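Long-range contacts in membrane attack complex assembly inhibitor BGA71 (Borreliella bavariensis, PDB 6FMH), which probably helps the Lyme disease spirochaete evade complement, as an outer surface protein that inhibits assembly of the membrane attack complex: residues A[42-53]-A[93-101]; A[77-85]-A[155-163]. All coordinates share one frame; numbering follows the deposited sequence.

Both contacts belong to one all-helical fold. Contact 2 uses helix 73-88 itself; contact 1 adjoins it. Contact 2 is the more buried: two helices, 73-88 and 127-163, cross through aliphatic side chains and a tyrosine, with a polar bond at the end of that tyrosine. Contact 1 is only partly buried, with the short helix 43-46 and the loop after it against helix 90-123; it is apolar around Phe45, Leu42 and Leu53, charged around Asp48 and Lys97. The two meet directly: Thr44 OG1 lies 2.8 Å from Glu84 OE2, a probable hydrogen bond, and Leu83 packs on Phe99 and Ile100. Helix 73-88 thus faces helix 127-163 on one side and the contact 1 elements on another.

Contact 1 (A[42-53]-A[93-101]); sequences LATFKADEKDNL and RYTSKEFIY
Leu53 and Tyr101 face each other with CA atoms 9.3 Å apart, and Phe45 and Lys97 are the nearest CA pair at 8.3 Å, so the short helix 43-46 and the loop behind it lie against helix 90-123. With its CG anti to the carbonyl carbon (chi1 -61°), Phe45 sets its ring beside Ser96 and Ile100. Its CE1 edge meets Ser96 OG, while CZ comes within 4.2 Å of Ile100 CG1; Tyr87 of helix 73-88 adds an edge-to-face ring contact. Leu42 CD2 reaches the tip of the same isoleucine, 4.2 Å from Ile100 CD1. Leu53 CD1 abuts the edge of the Tyr101 ring at CE1, 3.7 Å away, and Ile100 CG2 lies over a face of that ring. Asp48 and Lys97 come from opposite directions into a salt bridge, OD2 to NZ 3.3 Å, the lysine chain bent at its last torsion. Arg93 leans instead on Tyr87, through a hydrogen bond from NE to the carbonyl and a cation-pi contact. Between these two segments the contact rests on apolar packing and one ion pair, without a hydrogen bond; the bridge to Lys97, with Arg93 farther off, would probably favour a charged Asp48.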
# COMPACT_ATOMS: atom_id res chain seq x y z
N LEU A 42 -7.95 -18.73 -8.78
CA LEU A 42 -7.16 -18.53 -9.96
C LEU A 42 -6.16 -19.65 -10.17
O LEU A 42 -5.16 -19.46 -10.85
CB LEU A 42 -6.42 -17.18 -9.88
CG LEU A 42 -7.32 -15.93 -9.86
CD1 LEU A 42 -6.51 -14.72 -9.48
CD2 LEU A 42 -7.98 -15.67 -11.19
N ALA A 43 -6.44 -20.81 -9.63
CA ALA A 43 -5.48 -21.92 -9.74
C ALA A 43 -5.02 -22.15 -11.16
O ALA A 43 -3.83 -22.22 -11.43
CB ALA A 43 -6.09 -23.21 -9.20
N THR A 44 -5.98 -22.31 -12.06
CA THR A 44 -5.70 -22.48 -13.50
C THR A 44 -4.74 -21.44 -14.11
O THR A 44 -3.87 -21.80 -14.92
CB THR A 44 -7.02 -22.49 -14.31
OG1 THR A 44 -7.89 -23.53 -13.82
CG2 THR A 44 -6.78 -22.69 -15.81
N PHE A 45 -4.84 -20.19 -13.68
CA PHE A 45 -3.91 -19.13 -14.12
C PHE A 45 -2.54 -19.23 -13.46
O PHE A 45 -1.53 -18.83 -14.04
CB PHE A 45 -4.49 -17.76 -13.83
CG PHE A 45 -5.77 -17.52 -14.55
CD1 PHE A 45 -5.77 -17.08 -15.87
CD2 PHE A 45 -6.99 -17.89 -13.95
CE1 PHE A 45 -6.94 -16.93 -16.55
CE2 PHE A 45 -8.16 -17.77 -14.66
CZ PHE A 45 -8.14 -17.29 -15.95
N LYS A 46 -2.53 -19.74 -12.22
CA LYS A 46 -1.32 -20.01 -11.47
C LYS A 46 -0.53 -21.12 -12.11
O LYS A 46 0.68 -21.09 -12.17
CB LYS A 46 -1.69 -20.40 -10.03
CG LYS A 46 -1.92 -19.26 -9.05
CD LYS A 46 -1.73 -19.74 -7.63
CE LYS A 46 -1.99 -18.66 -6.57
NZ LYS A 46 -2.85 -19.08 -5.44
N ALA A 47 -1.22 -22.11 -12.64
CA ALA A 47 -0.55 -23.26 -13.25
C ALA A 47 0.04 -22.91 -14.61
O ALA A 47 0.76 -23.72 -15.18
CB ALA A 47 -1.51 -24.43 -13.37
N ASP A 48 -0.25 -21.71 -15.12
CA ASP A 48 0.20 -21.27 -16.43
C ASP A 48 1.66 -20.80 -16.42
O ASP A 48 2.03 -19.90 -15.68
CB ASP A 48 -0.71 -20.15 -16.93
CG ASP A 48 -0.28 -19.59 -18.27
OD1 ASP A 48 0.76 -20.01 -18.76
OD2 ASP A 48 -0.93 -18.69 -18.82
N GLU A 49 2.48 -21.40 -17.28
CA GLU A 49 3.92 -21.09 -17.37
C GLU A 49 4.21 -19.87 -18.27
O GLU A 49 5.17 -19.13 -18.04
CB GLU A 49 4.67 -22.35 -17.81
CG GLU A 49 4.68 -23.39 -16.65
CD GLU A 49 5.68 -22.99 -15.58
OE1 GLU A 49 6.86 -22.75 -15.89
OE2 GLU A 49 5.29 -22.90 -14.41
N LYS A 50 3.36 -19.64 -19.26
CA LYS A 50 3.52 -18.50 -20.16
C LYS A 50 3.58 -17.17 -19.43
O LYS A 50 4.52 -16.41 -19.60
CB LYS A 50 2.38 -18.51 -21.18
CG LYS A 50 2.55 -19.76 -22.06
CD LYS A 50 1.31 -20.48 -22.60
CE LYS A 50 1.73 -21.44 -23.72
NZ LYS A 50 1.44 -22.85 -23.37
N ASP A 51 2.57 -16.91 -18.61
CA ASP A 51 2.55 -15.72 -17.75
C ASP A 51 2.64 -16.13 -16.31
O ASP A 51 2.16 -17.20 -15.95
CB ASP A 51 1.27 -14.91 -17.97
CG ASP A 51 1.41 -13.84 -19.06
OD1 ASP A 51 2.52 -13.60 -19.57
OD2 ASP A 51 0.38 -13.24 -19.42
N ASN A 52 3.25 -15.29 -15.48
CA ASN A 52 3.38 -15.55 -14.04
C ASN A 52 2.50 -14.58 -13.27
O ASN A 52 2.76 -13.37 -13.22
CB ASN A 52 4.83 -15.44 -13.61
CG ASN A 52 5.16 -16.13 -12.27
OD1 ASN A 52 5.92 -17.13 -12.22
ND2 ASN A 52 4.77 -15.51 -11.21
N LEU A 53 1.43 -15.14 -12.72
CA LEU A 53 0.63 -14.47 -11.76
C LEU A 53 1.35 -14.46 -10.41
O LEU A 53 1.32 -15.43 -9.66
CB LEU A 53 -0.70 -15.20 -11.61
CG LEU A 53 -1.79 -14.58 -10.76
CD1 LEU A 53 -2.23 -13.27 -11.37
CD2 LEU A 53 -2.94 -15.55 -10.71
N ARG A 93 -8.68 -18.77 -25.02
CA ARG A 93 -7.88 -18.58 -23.83
C ARG A 93 -7.64 -17.09 -23.56
O ARG A 93 -7.83 -16.60 -22.45
CB ARG A 93 -6.57 -19.34 -23.91
CG ARG A 93 -5.95 -19.51 -22.52
CD ARG A 93 -4.61 -20.26 -22.46
NE ARG A 93 -4.93 -21.70 -22.41
CZ ARG A 93 -4.11 -22.76 -22.45
NH1 ARG A 93 -2.82 -22.61 -22.61
NH2 ARG A 93 -4.61 -23.98 -22.37
N TYR A 94 -7.24 -16.36 -24.60
CA TYR A 94 -6.81 -14.97 -24.47
C TYR A 94 -7.86 -14.08 -23.83
O TYR A 94 -7.55 -13.12 -23.15
CB TYR A 94 -6.42 -14.41 -25.84
CG TYR A 94 -7.59 -14.00 -26.71
CD1 TYR A 94 -8.31 -14.94 -27.43
CD2 TYR A 94 -8.00 -12.68 -26.76
CE1 TYR A 94 -9.39 -14.57 -28.21
CE2 TYR A 94 -9.08 -12.28 -27.54
CZ TYR A 94 -9.77 -13.23 -28.27
OH TYR A 94 -10.86 -12.82 -29.03
N THR A 95 -9.11 -14.37 -24.12
CA THR A 95 -10.21 -13.62 -23.61
C THR A 95 -10.31 -13.74 -22.08
O THR A 95 -10.63 -12.75 -21.40
CB THR A 95 -11.47 -14.13 -24.28
OG1 THR A 95 -11.30 -14.00 -25.70
CG2 THR A 95 -12.66 -13.33 -23.83
N SER A 96 -9.99 -14.91 -21.52
CA SER A 96 -9.95 -15.06 -20.08
C SER A 96 -8.83 -14.23 -19.54
O SER A 96 -8.96 -13.56 -18.53
CB SER A 96 -9.77 -16.54 -19.68
OG SER A 96 -8.63 -17.12 -20.29
N LYS A 97 -7.67 -14.34 -20.16
CA LYS A 97 -6.49 -13.57 -19.73
C LYS A 97 -6.73 -12.08 -19.80
O LYS A 97 -6.41 -11.35 -18.87
CB LYS A 97 -5.27 -13.93 -20.57
CG LYS A 97 -4.51 -15.07 -20.01
CD LYS A 97 -3.30 -15.39 -20.87
CE LYS A 97 -2.68 -16.70 -20.45
NZ LYS A 97 -2.27 -17.54 -21.60
N GLU A 98 -7.26 -11.62 -20.92
CA GLU A 98 -7.56 -10.19 -21.06
C GLU A 98 -8.54 -9.70 -19.98
O GLU A 98 -8.33 -8.67 -19.38
CB GLU A 98 -8.05 -9.86 -22.49
CG GLU A 98 -6.89 -9.55 -23.41
CD GLU A 98 -7.24 -9.53 -24.88
OE1 GLU A 98 -8.28 -8.95 -25.27
OE2 GLU A 98 -6.39 -10.01 -25.65
N PHE A 99 -9.63 -10.44 -19.78
CA PHE A 99 -10.56 -10.10 -18.70
C PHE A 99 -9.80 -9.88 -17.37
O PHE A 99 -10.07 -8.95 -16.63
CB PHE A 99 -11.62 -11.21 -18.57
CG PHE A 99 -12.52 -11.04 -17.41
CD1 PHE A 99 -13.60 -10.19 -17.48
CD2 PHE A 99 -12.25 -11.70 -16.20
CE1 PHE A 99 -14.44 -10.02 -16.37
CE2 PHE A 99 -13.08 -11.51 -15.10
CZ PHE A 99 -14.17 -10.67 -15.18
N ILE A 100 -8.88 -10.78 -17.08
CA ILE A 100 -8.15 -10.82 -15.82
C ILE A 100 -7.08 -9.75 -15.76
O ILE A 100 -7.10 -8.88 -14.89
CB ILE A 100 -7.52 -12.23 -15.62
CG1 ILE A 100 -8.52 -13.18 -14.98
CG2 ILE A 100 -6.28 -12.21 -14.76
CD1 ILE A 100 -9.29 -12.65 -13.81
N TYR A 101 -6.14 -9.80 -16.70
CA TYR A 101 -5.02 -8.91 -16.67
C TYR A 101 -5.32 -7.51 -17.22
O TYR A 101 -4.74 -6.57 -16.77
CB TYR A 101 -3.82 -9.54 -17.39
CG TYR A 101 -3.31 -10.82 -16.75
CD1 TYR A 101 -2.85 -10.86 -15.44
CD2 TYR A 101 -3.26 -12.01 -17.48
CE1 TYR A 101 -2.39 -12.03 -14.87
CE2 TYR A 101 -2.78 -13.19 -16.92
CZ TYR A 101 -2.35 -13.20 -15.62
OH TYR A 101 -1.90 -14.40 -15.08

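Contact 2 (A[77-85]-A[155-163]); sequences NTLKEILET and LNETIDDYN
Tyr162 reaches from helix 127-163 into helix 73-88 as a knob seated among Thr78, Glu81, Ile82 and Thr85, where the short helical segments cross at 76° with their axes 10.2 Å apart. Its CB already lies 4.0 Å from Ile82 CD1, which CG meets too. CG is anti to the backbone N (chi1 -174°), which lays the ring across helix 73-88. Ile82 CG1 sits over one face, nearest CD1 and CE1, a CH-pi contact 3.7 Å from the Tyr162 ring centroid. At CD2, across the ring from CD1 but on the same side of its plane, Thr78 CG2 comes in obliquely at 3.5 Å. CE2 and CZ approach Glu81 OE2, and at the tip OH gives that oxygen a hydrogen bond (2.8 Å), meeting it on the anti side, 24° out of the carboxylate plane; the extended glutamate chain puts the carboxylate at the ring's edge. Nearer the N-terminal ends of the two segments, Leu79 CD2 meets Leu155 CD1 at 3.8 Å, nearly at a right angle, and Ile159 CD1 packs on Leu79 CB, with Ile65 and Leu69 alongside. The ring is thus held by aliphatic carbons, while its phenol bond to an exposed glutamate should restrain its shifts.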
# COMPACT_ATOMS: atom_id res chain seq x y z
N ASN A 77 -17.30 -18.99 -7.62
CA ASN A 77 -17.09 -20.29 -8.25
C ASN A 77 -17.62 -20.32 -9.66
O ASN A 77 -17.03 -20.91 -10.54
CB ASN A 77 -17.72 -21.41 -7.41
CG ASN A 77 -16.88 -21.84 -6.24
OD1 ASN A 77 -17.40 -21.90 -5.12
ND2 ASN A 77 -15.61 -22.14 -6.44
N THR A 78 -18.75 -19.69 -9.86
CA THR A 78 -19.34 -19.59 -11.20
C THR A 78 -18.44 -18.84 -12.15
O THR A 78 -18.26 -19.24 -13.32
CB THR A 78 -20.66 -18.83 -11.11
OG1 THR A 78 -21.44 -19.41 -10.04
CG2 THR A 78 -21.43 -18.91 -12.38
N LEU A 79 -17.87 -17.75 -11.65
CA LEU A 79 -16.98 -16.96 -12.44
C LEU A 79 -15.75 -17.78 -12.76
O LEU A 79 -15.17 -17.67 -13.84
CB LEU A 79 -16.57 -15.68 -11.70
CG LEU A 79 -15.56 -14.75 -12.43
CD1 LEU A 79 -15.80 -14.60 -13.93
CD2 LEU A 79 -15.55 -13.37 -11.81
N LYS A 80 -15.32 -18.57 -11.80
CA LYS A 80 -14.19 -19.47 -11.99
C LYS A 80 -14.45 -20.44 -13.14
O LYS A 80 -13.61 -20.68 -13.99
CB LYS A 80 -13.95 -20.23 -10.70
CG LYS A 80 -12.89 -21.28 -10.79
CD LYS A 80 -12.51 -21.83 -9.41
CE LYS A 80 -11.57 -23.00 -9.62
NZ LYS A 80 -10.98 -23.50 -8.36
N GLU A 81 -15.66 -20.99 -13.18
CA GLU A 81 -15.99 -21.91 -14.24
C GLU A 81 -15.97 -21.18 -15.59
O GLU A 81 -15.37 -21.64 -16.56
CB GLU A 81 -17.32 -22.58 -13.93
CG GLU A 81 -17.88 -23.47 -15.03
CD GLU A 81 -19.15 -24.19 -14.59
OE1 GLU A 81 -19.14 -24.67 -13.48
OE2 GLU A 81 -20.16 -24.28 -15.34
N ILE A 82 -16.63 -20.03 -15.66
CA ILE A 82 -16.60 -19.19 -16.85
C ILE A 82 -15.16 -19.01 -17.37
O ILE A 82 -14.88 -19.29 -18.57
CB ILE A 82 -17.19 -17.78 -16.60
CG1 ILE A 82 -18.68 -17.87 -16.40
CG2 ILE A 82 -16.90 -16.90 -17.83
CD1 ILE A 82 -19.36 -16.66 -15.81
N LEU A 83 -14.27 -18.61 -16.48
CA LEU A 83 -12.92 -18.32 -16.92
C LEU A 83 -12.16 -19.55 -17.30
O LEU A 83 -11.37 -19.53 -18.22
CB LEU A 83 -12.18 -17.52 -15.85
CG LEU A 83 -12.74 -16.13 -15.57
CD1 LEU A 83 -11.98 -15.56 -14.41
CD2 LEU A 83 -12.66 -15.22 -16.78
N GLU A 84 -12.42 -20.65 -16.61
CA GLU A 84 -11.75 -21.92 -16.91
C GLU A 84 -12.26 -22.61 -18.17
O GLU A 84 -11.52 -23.24 -18.89
CB GLU A 84 -11.86 -22.87 -15.73
CG GLU A 84 -10.88 -22.52 -14.64
CD GLU A 84 -11.02 -23.39 -13.40
OE1 GLU A 84 -11.86 -24.29 -13.39
OE2 GLU A 84 -10.25 -23.19 -12.45
N THR A 85 -13.55 -22.48 -18.44
CA THR A 85 -14.06 -22.86 -19.75
C THR A 85 -13.28 -22.13 -20.86
O THR A 85 -12.79 -22.77 -21.78
CB THR A 85 -15.54 -22.48 -19.85
OG1 THR A 85 -16.23 -22.96 -18.67
CG2 THR A 85 -16.20 -23.03 -21.11
N LEU A 155 -20.72 -7.35 -13.65
CA LEU A 155 -20.30 -8.71 -13.29
C LEU A 155 -21.42 -9.57 -12.64
O LEU A 155 -21.50 -10.78 -12.86
CB LEU A 155 -19.09 -8.65 -12.39
CG LEU A 155 -18.42 -9.99 -11.98
CD1 LEU A 155 -18.09 -10.87 -13.17
CD2 LEU A 155 -17.17 -9.72 -11.18
N ASN A 156 -22.33 -8.92 -11.92
CA ASN A 156 -23.46 -9.66 -11.34
C ASN A 156 -24.49 -10.07 -12.39
O ASN A 156 -25.05 -11.18 -12.34
CB ASN A 156 -24.05 -8.89 -10.21
CG ASN A 156 -23.22 -9.05 -8.99
OD1 ASN A 156 -23.22 -10.09 -8.37
ND2 ASN A 156 -22.43 -8.00 -8.64
N GLU A 157 -24.66 -9.16 -13.35
CA GLU A 157 -25.52 -9.40 -14.49
C GLU A 157 -24.99 -10.58 -15.34
O GLU A 157 -25.74 -11.40 -15.86
CB GLU A 157 -25.71 -8.16 -15.37
CG GLU A 157 -26.19 -8.65 -16.70
CD GLU A 157 -26.14 -7.67 -17.78
OE1 GLU A 157 -25.31 -6.78 -17.75
OE2 GLU A 157 -26.94 -7.79 -18.70
N THR A 158 -23.68 -10.69 -15.42
CA THR A 158 -23.06 -11.77 -16.12
C THR A 158 -23.21 -13.14 -15.40
O THR A 158 -23.57 -14.13 -16.04
CB THR A 158 -21.61 -11.42 -16.33
OG1 THR A 158 -21.54 -10.39 -17.31
CG2 THR A 158 -20.78 -12.61 -16.80
N ILE A 159 -23.00 -13.17 -14.09
CA ILE A 159 -23.24 -14.37 -13.30
C ILE A 159 -24.69 -14.85 -13.46
O ILE A 159 -24.94 -16.05 -13.65
CB ILE A 159 -22.98 -14.16 -11.79
CG1 ILE A 159 -21.50 -13.71 -11.51
CG2 ILE A 159 -23.38 -15.40 -11.00
CD1 ILE A 159 -20.41 -14.70 -11.87
N ASP A 160 -25.65 -13.93 -13.34
CA ASP A 160 -27.03 -14.30 -13.53
C ASP A 160 -27.28 -14.82 -14.94
O ASP A 160 -27.96 -15.84 -15.11
CB ASP A 160 -27.90 -13.08 -13.33
CG ASP A 160 -27.89 -12.60 -11.96
OD1 ASP A 160 -27.25 -13.21 -11.07
OD2 ASP A 160 -28.52 -11.55 -11.77
N ASP A 161 -26.79 -14.09 -15.95
CA ASP A 161 -26.95 -14.51 -17.34
C ASP A 161 -26.41 -15.89 -17.57
O ASP A 161 -27.00 -16.68 -18.28
CB ASP A 161 -26.24 -13.51 -18.28
CG ASP A 161 -27.10 -12.30 -18.62
OD1 ASP A 161 -28.30 -12.23 -18.24
OD2 ASP A 161 -26.56 -11.38 -19.27
N TYR A 162 -25.28 -16.17 -16.96
CA TYR A 162 -24.65 -17.47 -17.10
C TYR A 162 -25.51 -18.58 -16.52
O TYR A 162 -25.72 -19.60 -17.16
CB TYR A 162 -23.27 -17.47 -16.41
CG TYR A 162 -22.48 -18.73 -16.62
CD1 TYR A 162 -21.74 -18.92 -17.78
CD2 TYR A 162 -22.44 -19.75 -15.62
CE1 TYR A 162 -21.00 -20.09 -17.98
CE2 TYR A 162 -21.70 -20.87 -15.80
CZ TYR A 162 -21.00 -21.05 -16.98
OH TYR A 162 -20.26 -22.18 -17.18
N ASN A 163 -26.03 -18.37 -15.32
CA ASN A 163 -26.88 -19.36 -14.69
C ASN A 163 -28.19 -19.60 -15.42
O ASN A 163 -28.72 -20.74 -15.38
CB ASN A 163 -27.17 -18.98 -13.27
CG ASN A 163 -25.98 -19.13 -12.39
OD1 ASN A 163 -25.16 -20.01 -12.60
ND2 ASN A 163 -25.84 -18.26 -11.42